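Local coordinates for protein epoxide hydrolase (Aspergillus niger, PDB 3G02) that probably catalyses the hydrolysis of epoxides to vicinal diols, in a variant made enantioselective by directed evolution, at residues 45-48 / 54-57; 63-68 / 294-299; 133-138 / 384-389; 109-114 / 181-186. The protein carries 9 engineered substitutions. All coordinates share one frame; numbering follows the deposited sequence. Where two conformers were deposited one is given.

Following the chain from the N terminus shows how contacts of very different reach build one α/β-hydrolase fold. Contact 1 comes first and closes a short loop, with five residues between its segments, in the connection from helix 26-38 to helix 59-71. Contact 2 then joins helix 59-71 to helix 292-304, enclosing most of the central sheet and much of the helical insertion after it. Contact 4 is nested inside that span and ties strand 110-115 to the turn before strand 187-191. Contact 3 links helix 126-135 to helix 382-396 near the C terminus, and crosses both contact 2 and contact 4. Contacts 3 and 4 also touch, Leu389 packing on Ile112 and Leu114.

Contact 1: 45-48 / 54-57; sequences TYES and RFGI
Glu47 and Phe55 bring their CA atoms to 5.8 Å where two irregular pieces of backbone, 45-48 and 54-57, run near each other within one loop. A water links the main chains: it donates to Glu47 O at 2.9 Å and to Gly56 O, and accepts from Phe55 N at 3.0 Å. Within 45-48 the backbone is held by an ST motif, Ser48 N donating to Thr45 OG1 at 3.2 Å. The Phe55 ring is clasped between two aliphatic groups. Over one face lies Glu47 CG, 4.1 Å from the ring centroid and 27° off the normal, a CH-pi contact; over the opposite face lies CG of Arg54. The Glu47 chain leaves beside its own backbone N (chi1 -61°) and then bends, carrying the carboxylate away from the ring to a salt bridge with Arg316 of the second subunit. Tyr46 CE2 meets Phe55 CE2 at 3.9 Å, while Tyr46 OH stands at the edge of the Arg54 guanidinium, 3.0 Å from NH2, with ring and guanidinium planes 81° apart. Gln50 and Asp52, from the residues linking the two segments, hold Arg54 NH1. The loop runs from helix 26-38 to helix 59-71; Ile57 packs on helix 271-284, and Phe55 packs on Pro260 of the second subunit, placing the contact at the dimer interface.

Contact 2: 63-68 / 294-299; sequences TTMREK and TILEMV
Met65 reaches Ile295 and Leu296 across a steep helix-helix crossing, in which helix 59-71 of the N-terminal region meets helix 292-304 of the cap inserted between strands 209-214 and 340-345 of the α/β-hydrolase fold. The axes of the two short segments pass 11.1 Å apart at a crossing angle of -71°, a separation that takes a long side chain to bridge. Met65 CB points at the partner helix. From there CG sits beside the backbone N, and bends at chi2 (-69°) and chi3 (-79°) steer SD so that the contact is made by the terminal methyl. This CE does the touching: it lies 3.8 Å from Leu296 CD2 and equally close to Leu296 CG, and 4.0 Å from Ile295 CB, with Ile295 CG2 similarly near. The Met65 and Leu296 side chains lie alongside one another, pointing opposite ways, and do not meet end to end. Leu275 of helix 271-284 also packs on Met65, and Trp69 and Phe73 touch Leu296, extending the apolar contact. At the more open border Lys68 contributes its hydrocarbon root while its extended chain leads the charge away, CB lying 4.1 Å from Leu296 CD1.

Contact 3: 133-138 / 384-389; sequences REEYTP and ELKTDL
Glu135 and Lys386 form a surface salt bridge that joins the C-terminal end of helix 126-135 to the C-terminal helix 382-396 of the α/β-hydrolase core. The backbones stay far apart, the CA atoms of the pair being 11.8 Å from each other, and the two side chains close the gap from opposite directions. Lys386 NZ donates to Glu135 OE1 at 2.7 Å, approaching on the syn side of that oxygen and only 15° out of the carboxylate plane. The grip is single: Glu135 OE2 is 3.8 Å from the same NZ, so one oxygen carries the bond. Lys386 runs straight as far as CE and then turns at its last torsion (chi4 -66°), which swings the ammonium onto OE1 and leaves CE 3.3 Å from it. The glutamate chain is extended beyond CG. The lysine probably offsets the charge of the Glu135 carboxylate; Glu135 also touches a crystal neighbour, so its pose in solution may differ. Lys386 makes a cation-pi contact with Phe132, one turn earlier on the same helix as Glu135. Deeper in, Leu385 packs on Ile128 of helix 126-135, and both Leu385 and Leu389 rest on Gln190 of strand 187-191, so the salt bridge lies at the outer rim of two helices that pack together against the sheet.

Contact 4: 109-114 / 181-186; sequences AVPIAL and LGFGSG
Pro111 presses its ring against one face of Phe183: CB stands 3.5 Å from the centroid of the aromatic ring, 18° off its normal, a close CH-pi contact. The nearest ring atom to Pro111 CB is Phe183 CG at 3.4 Å, and Pro111 CG lies equally near Phe183 CD1, so the proline sits over the CG-CD1 side of the ring, toward its rim. Across the contact the proline also meets main chain, Gly186 O coming to 3.2 Å from Pro111 CG. The opposite face of Phe183 is taken by the carbonyl of Leu181, whose O is 3.7 Å above the ring plane, and the aromatic ring is thereby wedged between proline carbons and a peptide oxygen. Two backbone motifs shape the turn that carries it. Helix 167-180 ends in a Schellman motif at Gly182, whose positive phi of 102° suits glycine, and a type I beta turn follows from Phe183 to Gly186, closed by Gly186 N donating to Phe183 O at 3.0 Å. In fold terms this is the return of a right-handed beta-alpha-beta crossover: strand 143-148 leads through helix 167-180 to strand 187-191, and strand 110-115 lies between the two in the sheet. Pro111, near the start of that middle strand, is backbone-paired with Ile188 of strand 187-191. Farther out, Met178 of helix 167-180 touches both Pro111 and Phe183. His144 of strand 143-148 meets the Phe183 ring with planes about 30° apart, and Pro10 from the N-terminal segment packs against the same phenylalanine.

Contact 1: 45-48 / 54-57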
loop_
_atom_site.group_PDB
_atom_site.type_symbol
_atom_site.label_atom_id
_atom_site.label_comp_id
_atom_site.label_asym_id
_atom_site.label_seq_id
_atom_site.Cartn_x
_atom_site.Cartn_y
_atom_site.Cartn_z
ATOM N N THR A 45 -10.025 -3.502 15.304
ATOM C CA THR A 45 -9.356 -4.785 15.118
ATOM C C THR A 45 -8.230 -4.870 16.134
ATOM O O THR A 45 -7.825 -3.857 16.711
ATOM C CB THR A 45 -8.746 -4.926 13.700
ATOM O OG1 THR A 45 -7.844 -3.838 13.466
ATOM C CG2 THR A 45 -9.827 -4.946 12.622
ATOM N N TYR A 46 -7.724 -6.079 16.350
ATOM C CA TYR A 46 -6.542 -6.266 17.182
ATOM C C TYR A 46 -5.453 -5.266 16.793
ATOM O O TYR A 46 -4.870 -4.603 17.650
ATOM C CB TYR A 46 -6.026 -7.703 17.062
ATOM C CG TYR A 46 -4.676 -7.944 17.702
ATOM C CD1 TYR A 46 -4.548 -8.046 19.089
ATOM C CD2 TYR A 46 -3.528 -8.093 16.920
ATOM C CE1 TYR A 46 -3.306 -8.276 19.681
ATOM C CE2 TYR A 46 -2.281 -8.320 17.503
ATOM C CZ TYR A 46 -2.179 -8.412 18.885
ATOM O OH TYR A 46 -0.953 -8.643 19.471
ATOM N N GLU A 47 -5.202 -5.149 15.493
ATOM C CA GLU A 47 -4.125 -4.300 14.998
ATOM C C GLU A 47 -4.343 -2.828 15.320
ATOM O O GLU A 47 -3.406 -2.129 15.703
ATOM C CB GLU A 47 -3.937 -4.490 13.493
ATOM C CG GLU A 47 -3.564 -5.916 13.095
ATOM C CD GLU A 47 -4.762 -6.726 12.635
ATOM O OE1 GLU A 47 -5.873 -6.516 13.172
ATOM O OE2 GLU A 47 -4.593 -7.558 11.716
ATOM N N SER A 48 -5.583 -2.368 15.170
ATOM C CA SER A 48 -5.901 -0.952 15.359
ATOM C C SER A 48 -6.021 -0.566 16.831
ATOM O O SER A 48 -6.141 0.612 17.158
ATOM C CB SER A 48 -7.168 -0.558 14.592
ATOM O OG SER A 48 -8.339 -0.984 15.273
ATOM N N ARG A 54 2.343 -0.306 16.034
ATOM C CA ARG A 54 3.274 -1.075 15.206
ATOM C C ARG A 54 2.653 -1.568 13.892
ATOM O O ARG A 54 3.378 -1.905 12.949
ATOM C CB ARG A 54 3.888 -2.235 15.992
ATOM C CG ARG A 54 2.947 -3.384 16.293
ATOM C CD ARG A 54 3.617 -4.360 17.239
ATOM N NE ARG A 54 2.750 -5.480 17.587
ATOM C CZ ARG A 54 1.812 -5.440 18.529
ATOM N NH1 ARG A 54 1.603 -4.323 19.223
ATOM N NH2 ARG A 54 1.076 -6.519 18.771
ATOM N N PHE A 55 1.322 -1.605 13.841
ATOM C CA PHE A 55 0.611 -1.975 12.618
ATOM C C PHE A 55 0.055 -0.762 11.869
ATOM O O PHE A 55 -0.718 -0.912 10.924
ATOM C CB PHE A 55 -0.515 -2.967 12.927
ATOM C CG PHE A 55 -0.039 -4.258 13.546
ATOM C CD1 PHE A 55 0.865 -5.081 12.872
ATOM C CD2 PHE A 55 -0.503 -4.657 14.799
ATOM C CE1 PHE A 55 1.302 -6.273 13.437
ATOM C CE2 PHE A 55 -0.080 -5.857 15.372
ATOM C CZ PHE A 55 0.823 -6.665 14.692
ATOM N N GLY A 56 0.466 0.433 12.283
ATOM C CA GLY A 56 0.004 1.665 11.659
ATOM C C GLY A 56 -0.938 2.420 12.576
ATOM O O GLY A 56 -0.981 2.156 13.784
ATOM N N ILE A 57 -1.700 3.349 12.005
ATOM C CA ILE A 57 -2.520 4.261 12.806
ATOM C C ILE A 57 -3.570 3.522 13.633
ATOM O O ILE A 57 -4.168 2.548 13.182
ATOM C CB ILE A 57 -3.208 5.342 11.946
ATOM C CG1 ILE A 57 -4.077 4.694 10.860
ATOM C CG2 ILE A 57 -2.168 6.281 11.325
ATOM C CD1 ILE A 57 -5.414 5.334 10.704
HETATM O O HOH W 1 -1.139 -0.398 15.069
#

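Contact 2: 63-68 / 294-299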
loop_
_atom_site.group_PDB
_atom_site.type_symbol
_atom_site.label_atom_id
_atom_site.label_comp_id
_atom_site.label_asym_id
_atom_site.label_seq_id
_atom_site.Cartn_x
_atom_site.Cartn_y
_atom_site.Cartn_z
ATOM N N THR A 63 -10.088 8.287 14.849
ATOM C CA THR A 63 -11.378 8.775 15.340
ATOM C C THR A 63 -11.247 10.203 15.867
ATOM O O THR A 63 -12.026 11.087 15.491
ATOM C CB THR A 63 -11.931 7.861 16.462
ATOM O OG1 THR A 63 -11.992 6.507 15.995
ATOM C CG2 THR A 63 -13.328 8.308 16.911
ATOM N N THR A 64 -10.252 10.412 16.727
ATOM C CA THR A 64 -9.983 11.715 17.347
ATOM C C THR A 64 -9.608 12.769 16.304
ATOM O O THR A 64 -10.083 13.903 16.360
ATOM C CB THR A 64 -8.878 11.605 18.423
ATOM O OG1 THR A 64 -9.324 10.732 19.469
ATOM C CG2 THR A 64 -8.545 12.974 19.025
ATOM N N MET A 65 -8.772 12.386 15.344
ATOM C CA MET A 65 -8.363 13.314 14.288
ATOM C C MET A 65 -9.511 13.685 13.360
ATOM O O MET A 65 -9.602 14.834 12.921
ATOM C CB MET A 65 -7.194 12.742 13.485
ATOM C CG MET A 65 -5.901 12.673 14.272
ATOM S SD MET A 65 -5.202 14.295 14.637
ATOM C CE MET A 65 -4.422 14.707 13.077
ATOM N N ARG A 66 -10.387 12.720 13.066
ATOM C CA ARG A 66 -11.579 12.983 12.258
ATOM C C ARG A 66 -12.485 13.999 12.949
ATOM O O ARG A 66 -12.978 14.928 12.312
ATOM C CB ARG A 66 -12.350 11.690 11.970
ATOM C CG ARG A 66 -13.601 11.907 11.124
ATOM C CD ARG A 66 -14.341 10.608 10.852
ATOM N NE ARG A 66 -15.665 10.860 10.287
ATOM C CZ ARG A 66 -16.750 11.117 11.014
ATOM N NH1 ARG A 66 -16.682 11.151 12.340
ATOM N NH2 ARG A 66 -17.909 11.340 10.415
ATOM N N GLU A 67 -12.678 13.820 14.253
ATOM C CA GLU A 67 -13.476 14.757 15.041
ATOM C C GLU A 67 -12.861 16.153 15.072
ATOM O O GLU A 67 -13.568 17.153 14.897
ATOM C CB GLU A 67 -13.697 14.231 16.462
ATOM C CG GLU A 67 -15.128 13.788 16.720
ATOM C CD GLU A 67 -16.135 14.909 16.496
ATOM O OE1 GLU A 67 -16.938 14.799 15.546
ATOM O OE2 GLU A 67 -16.115 15.907 17.253
ATOM N N LYS A 68 -11.548 16.213 15.286
ATOM C CA LYS A 68 -10.802 17.473 15.254
ATOM C C LYS A 68 -10.931 18.169 13.900
ATOM O O LYS A 68 -11.151 19.381 13.830
ATOM C CB LYS A 68 -9.326 17.241 15.593
ATOM C CG LYS A 68 -9.051 17.009 17.075
ATOM C CD LYS A 68 -7.564 16.854 17.357
ATOM C CE LYS A 68 -7.299 16.728 18.850
ATOM N NZ LYS A 68 -5.863 16.444 19.130
ATOM N N THR A 294 -0.789 20.512 12.840
ATOM C CA THR A 294 0.187 20.469 11.753
ATOM C C THR A 294 -0.143 19.343 10.770
ATOM O O THR A 294 -0.126 19.549 9.555
ATOM C CB THR A 294 1.620 20.320 12.293
ATOM O OG1 THR A 294 1.912 21.432 13.151
ATOM C CG2 THR A 294 2.639 20.269 11.152
ATOM N N ILE A 295 -0.468 18.164 11.298
ATOM C CA ILE A 295 -0.836 17.033 10.448
ATOM C C ILE A 295 -2.088 17.345 9.621
ATOM O O ILE A 295 -2.114 17.091 8.416
ATOM C CB ILE A 295 -0.992 15.720 11.259
ATOM C CG1 ILE A 295 0.337 15.372 11.950
ATOM C CG2 ILE A 295 -1.468 14.574 10.357
ATOM C CD1 ILE A 295 0.325 14.080 12.760
ATOM N N LEU A 296 -3.106 17.928 10.255
ATOM C CA LEU A 296 -4.320 18.304 9.528
ATOM C C LEU A 296 -4.056 19.358 8.448
ATOM O O LEU A 296 -4.628 19.282 7.366
ATOM C CB LEU A 296 -5.433 18.763 10.481
ATOM C CG LEU A 296 -6.021 17.679 11.393
ATOM C CD1 LEU A 296 -7.104 18.269 12.292
ATOM C CD2 LEU A 296 -6.583 16.503 10.593
ATOM N N GLU A 297 -3.176 20.317 8.736
ATOM C CA GLU A 297 -2.778 21.323 7.754
ATOM C C GLU A 297 -2.127 20.685 6.528
ATOM O O GLU A 297 -2.497 20.981 5.392
ATOM C CB GLU A 297 -1.805 22.338 8.373
ATOM C CG GLU A 297 -2.453 23.329 9.330
ATOM C CD GLU A 297 -1.445 24.172 10.100
ATOM O OE1 GLU A 297 -0.224 23.925 10.004
ATOM O OE2 GLU A 297 -1.888 25.103 10.803
ATOM N N MET A 298 -1.152 19.808 6.765
ATOM C CA MET A 298 -0.400 19.186 5.671
ATOM C C MET A 298 -1.272 18.274 4.822
ATOM O O MET A 298 -1.181 18.278 3.595
ATOM C CB MET A 298 0.812 18.411 6.194
ATOM C CG MET A 298 1.837 19.255 6.948
ATOM S SD MET A 298 2.328 20.777 6.102
ATOM C CE MET A 298 3.876 21.137 6.951
ATOM N N VAL A 299 -2.113 17.488 5.485
ATOM C CA VAL A 299 -3.021 16.586 4.783
ATOM C C VAL A 299 -4.084 17.368 4.001
ATOM O O VAL A 299 -4.371 17.041 2.848
ATOM C CB VAL A 299 -3.651 15.541 5.742
ATOM C CG1 VAL A 299 -4.730 14.731 5.046
ATOM C CG2 VAL A 299 -2.573 14.600 6.286
#

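Contact 3: 133-138 / 384-389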
loop_
_atom_site.group_PDB
_atom_site.type_symbol
_atom_site.label_atom_id
_atom_site.label_comp_id
_atom_site.label_asym_id
_atom_site.label_seq_id
_atom_site.Cartn_x
_atom_site.Cartn_y
_atom_site.Cartn_z
ATOM N N ARG A 133 13.867 35.782 7.992
ATOM C CA ARG A 133 13.172 37.071 7.933
ATOM C C ARG A 133 13.258 37.834 9.260
ATOM O O ARG A 133 13.269 39.066 9.273
ATOM C CB ARG A 133 11.710 36.884 7.518
ATOM C CG ARG A 133 10.966 38.187 7.261
ATOM C CD ARG A 133 9.727 37.969 6.423
ATOM N NE ARG A 133 8.690 37.225 7.136
ATOM C CZ ARG A 133 7.514 36.898 6.607
ATOM N NH1 ARG A 133 7.229 37.246 5.358
ATOM N NH2 ARG A 133 6.626 36.221 7.325
ATOM N N GLU A 134 13.307 37.094 10.365
ATOM C CA GLU A 134 13.440 37.685 11.697
ATOM C C GLU A 134 14.836 38.250 11.942
ATOM O O GLU A 134 15.007 39.167 12.751
ATOM C CB GLU A 134 13.125 36.645 12.772
ATOM C CG GLU A 134 11.645 36.363 12.936
ATOM C CD GLU A 134 11.351 35.158 13.808
ATOM O OE1 GLU A 134 12.257 34.325 14.033
ATOM O OE2 GLU A 134 10.195 35.046 14.265
ATOM N N GLU A 135 15.821 37.702 11.235
ATOM C CA GLU A 135 17.235 37.926 11.532
ATOM C C GLU A 135 17.950 38.814 10.520
ATOM O O GLU A 135 19.108 39.180 10.721
ATOM C CB GLU A 135 17.951 36.581 11.636
ATOM C CG GLU A 135 17.538 35.783 12.861
ATOM C CD GLU A 135 17.933 34.321 12.783
ATOM O OE1 GLU A 135 18.899 33.990 12.065
ATOM O OE2 GLU A 135 17.262 33.498 13.443
ATOM N N TYR A 136 17.253 39.141 9.435
ATOM C CA TYR A 136 17.804 39.949 8.352
ATOM C C TYR A 136 16.736 40.857 7.756
ATOM O O TYR A 136 15.541 40.611 7.911
ATOM C CB TYR A 136 18.352 39.043 7.240
ATOM C CG TYR A 136 19.556 38.210 7.626
ATOM C CD1 TYR A 136 20.834 38.764 7.637
ATOM C CD2 TYR A 136 19.417 36.862 7.968
ATOM C CE1 TYR A 136 21.941 38.005 7.987
ATOM C CE2 TYR A 136 20.521 36.095 8.320
ATOM C CZ TYR A 136 21.780 36.674 8.326
ATOM O OH TYR A 136 22.879 35.928 8.668
ATOM N N THR A 137 17.180 41.905 7.067
ATOM C CA THR A 137 16.304 42.678 6.197
ATOM C C THR A 137 16.675 42.305 4.759
ATOM O O THR A 137 17.688 41.633 4.551
ATOM C CB THR A 137 16.479 44.194 6.401
ATOM O OG1 THR A 137 17.748 44.602 5.883
ATOM C CG2 THR A 137 16.367 44.573 7.878
ATOM N N PRO A 138 15.859 42.721 3.765
ATOM C CA PRO A 138 16.265 42.456 2.375
ATOM C C PRO A 138 17.651 43.015 2.042
ATOM O O PRO A 138 18.366 42.448 1.213
ATOM C CB PRO A 138 15.180 43.161 1.557
ATOM C CG PRO A 138 13.982 43.150 2.448
ATOM C CD PRO A 138 14.542 43.384 3.827
ATOM N N GLU A 384 18.629 24.124 13.774
ATOM C CA GLU A 384 19.797 23.293 13.512
ATOM C C GLU A 384 20.085 23.184 12.016
ATOM O O GLU A 384 21.229 23.341 11.583
ATOM C CB GLU A 384 19.616 21.898 14.124
ATOM C CG GLU A 384 19.760 21.847 15.643
ATOM C CD GLU A 384 18.523 22.323 16.402
ATOM O OE1 GLU A 384 17.445 22.526 15.792
ATOM O OE2 GLU A 384 18.635 22.495 17.633
ATOM N N LEU A 385 19.047 22.926 11.226
ATOM C CA LEU A 385 19.227 22.792 9.785
ATOM C C LEU A 385 19.668 24.116 9.152
ATOM O O LEU A 385 20.575 24.137 8.317
ATOM C CB LEU A 385 17.955 22.247 9.120
ATOM C CG LEU A 385 18.100 21.825 7.647
ATOM C CD1 LEU A 385 19.134 20.701 7.477
ATOM C CD2 LEU A 385 16.760 21.420 7.050
ATOM N N LYS A 386 19.033 25.211 9.568
ATOM C CA LYS A 386 19.414 26.551 9.115
ATOM C C LYS A 386 20.869 26.869 9.452
ATOM O O LYS A 386 21.611 27.365 8.606
ATOM C CB LYS A 386 18.493 27.609 9.726
ATOM C CG LYS A 386 18.916 29.042 9.444
ATOM C CD LYS A 386 17.876 30.022 9.929
ATOM C CE LYS A 386 18.440 31.433 9.992
ATOM N NZ LYS A 386 19.500 31.546 11.033
ATOM N N THR A 387 21.262 26.590 10.691
ATOM C CA THR A 387 22.625 26.855 11.146
ATOM C C THR A 387 23.644 26.045 10.351
ATOM O O THR A 387 24.679 26.577 9.942
ATOM C CB THR A 387 22.757 26.596 12.664
ATOM O OG1 THR A 387 21.946 27.544 13.369
ATOM C CG2 THR A 387 24.205 26.729 13.137
ATOM N N ASP A 388 23.341 24.768 10.118
ATOM C CA ASP A 388 24.210 23.906 9.313
ATOM C C ASP A 388 24.345 24.413 7.886
ATOM O O ASP A 388 25.454 24.491 7.356
ATOM C CB ASP A 388 23.685 22.471 9.287
ATOM C CG ASP A 388 23.865 21.751 10.607
ATOM O OD1 ASP A 388 24.356 22.366 11.584
ATOM O OD2 ASP A 388 23.502 20.556 10.663
ATOM N N LEU A 389 23.218 24.763 7.268
ATOM C CA LEU A 389 23.229 25.269 5.893
ATOM C C LEU A 389 24.072 26.531 5.789
ATOM O O LEU A 389 24.904 26.646 4.888
ATOM C CB LEU A 389 21.811 25.533 5.371
ATOM C CG LEU A 389 21.692 26.166 3.973
ATOM C CD1 LEU A 389 22.273 25.257 2.879
ATOM C CD2 LEU A 389 20.245 26.537 3.662
#

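Contact 4: 109-114 / 181-186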
loop_
_atom_site.group_PDB
_atom_site.type_symbol
_atom_site.label_atom_id
_atom_site.label_comp_id
_atom_site.label_asym_id
_atom_site.label_seq_id
_atom_site.Cartn_x
_atom_site.Cartn_y
_atom_site.Cartn_z
ATOM N N ALA A 109 24.458 38.137 -2.942
ATOM C CA ALA A 109 23.678 37.114 -2.233
ATOM C C ALA A 109 23.825 35.734 -2.864
ATOM O O ALA A 109 23.758 35.595 -4.086
ATOM C CB ALA A 109 22.216 37.513 -2.164
ATOM N N VAL A 110 24.027 34.723 -2.023
ATOM C CA VAL A 110 24.189 33.345 -2.486
ATOM C C VAL A 110 22.822 32.728 -2.800
ATOM O O VAL A 110 21.962 32.650 -1.923
ATOM C CB VAL A 110 24.915 32.458 -1.440
ATOM C CG1 VAL A 110 25.197 31.073 -2.016
ATOM C CG2 VAL A 110 26.205 33.114 -0.962
ATOM N N PRO A 111 22.611 32.293 -4.057
ATOM C CA PRO A 111 21.345 31.636 -4.394
ATOM C C PRO A 111 21.274 30.203 -3.870
ATOM O O PRO A 111 22.167 29.398 -4.135
ATOM C CB PRO A 111 21.351 31.623 -5.926
ATOM C CG PRO A 111 22.525 32.509 -6.339
ATOM C CD PRO A 111 23.496 32.403 -5.230
ATOM N N ILE A 112 20.216 29.901 -3.121
ATOM C CA ILE A 112 19.996 28.549 -2.609
ATOM C C ILE A 112 18.569 28.120 -2.936
ATOM O O ILE A 112 17.628 28.879 -2.717
ATOM C CB ILE A 112 20.212 28.450 -1.067
ATOM C CG1 ILE A 112 21.552 29.066 -0.645
ATOM C CG2 ILE A 112 20.146 26.989 -0.603
ATOM C CD1 ILE A 112 21.694 29.254 0.862
ATOM N N ALA A 113 18.426 26.909 -3.473
ATOM C CA ALA A 113 17.108 26.279 -3.582
ATOM C C ALA A 113 17.032 25.149 -2.571
ATOM O O ALA A 113 17.952 24.343 -2.463
ATOM C CB ALA A 113 16.856 25.752 -4.993
ATOM N N LEU A 114 15.927 25.109 -1.835
ATOM C CA LEU A 114 15.722 24.105 -0.797
ATOM C C LEU A 114 14.591 23.190 -1.244
ATOM O O LEU A 114 13.502 23.661 -1.570
ATOM C CB LEU A 114 15.409 24.771 0.552
ATOM C CG LEU A 114 16.483 25.748 1.065
ATOM C CD1 LEU A 114 16.150 27.182 0.683
ATOM C CD2 LEU A 114 16.656 25.638 2.573
ATOM N N LEU A 181 15.483 32.714 -12.564
ATOM C CA LEU A 181 15.526 33.703 -11.490
ATOM C C LEU A 181 16.846 34.469 -11.462
ATOM O O LEU A 181 17.035 35.351 -10.619
ATOM C CB LEU A 181 15.251 33.043 -10.133
ATOM C CG LEU A 181 13.821 32.551 -9.898
ATOM C CD1 LEU A 181 13.754 31.717 -8.627
ATOM C CD2 LEU A 181 12.838 33.711 -9.835
ATOM N N GLY A 182 17.748 34.119 -12.380
ATOM C CA GLY A 182 19.009 34.841 -12.579
ATOM C C GLY A 182 20.243 34.192 -11.988
ATOM O O GLY A 182 21.276 34.850 -11.815
ATOM N N PHE A 183 20.158 32.898 -11.687
ATOM C CA PHE A 183 21.238 32.225 -10.973
ATOM C C PHE A 183 22.064 31.258 -11.829
ATOM O O PHE A 183 22.687 30.333 -11.309
ATOM C CB PHE A 183 20.699 31.528 -9.715
ATOM C CG PHE A 183 19.814 32.399 -8.863
ATOM C CD1 PHE A 183 20.182 33.709 -8.540
ATOM C CD2 PHE A 183 18.617 31.899 -8.359
ATOM C CE1 PHE A 183 19.362 34.505 -7.741
ATOM C CE2 PHE A 183 17.789 32.685 -7.559
ATOM C CZ PHE A 183 18.160 33.989 -7.247
ATOM N N GLY A 184 22.086 31.502 -13.140
ATOM C CA GLY A 184 22.893 30.713 -14.071
ATOM C C GLY A 184 24.377 30.668 -13.739
ATOM O O GLY A 184 25.055 29.689 -14.051
ATOM N N SER A 185 24.876 31.726 -13.100
ATOM C CA SER A 185 26.279 31.811 -12.691
ATOM C C SER A 185 26.618 30.923 -11.493
ATOM O O SER A 185 27.793 30.683 -11.211
ATOM C CB SER A 185 26.671 33.260 -12.395
ATOM O OG SER A 185 25.911 33.794 -11.325
ATOM N N GLY A 186 25.595 30.443 -10.787
ATOM C CA GLY A 186 25.820 29.509 -9.694
ATOM C C GLY A 186 24.765 29.535 -8.611
ATOM O O GLY A 186 24.269 30.596 -8.234
#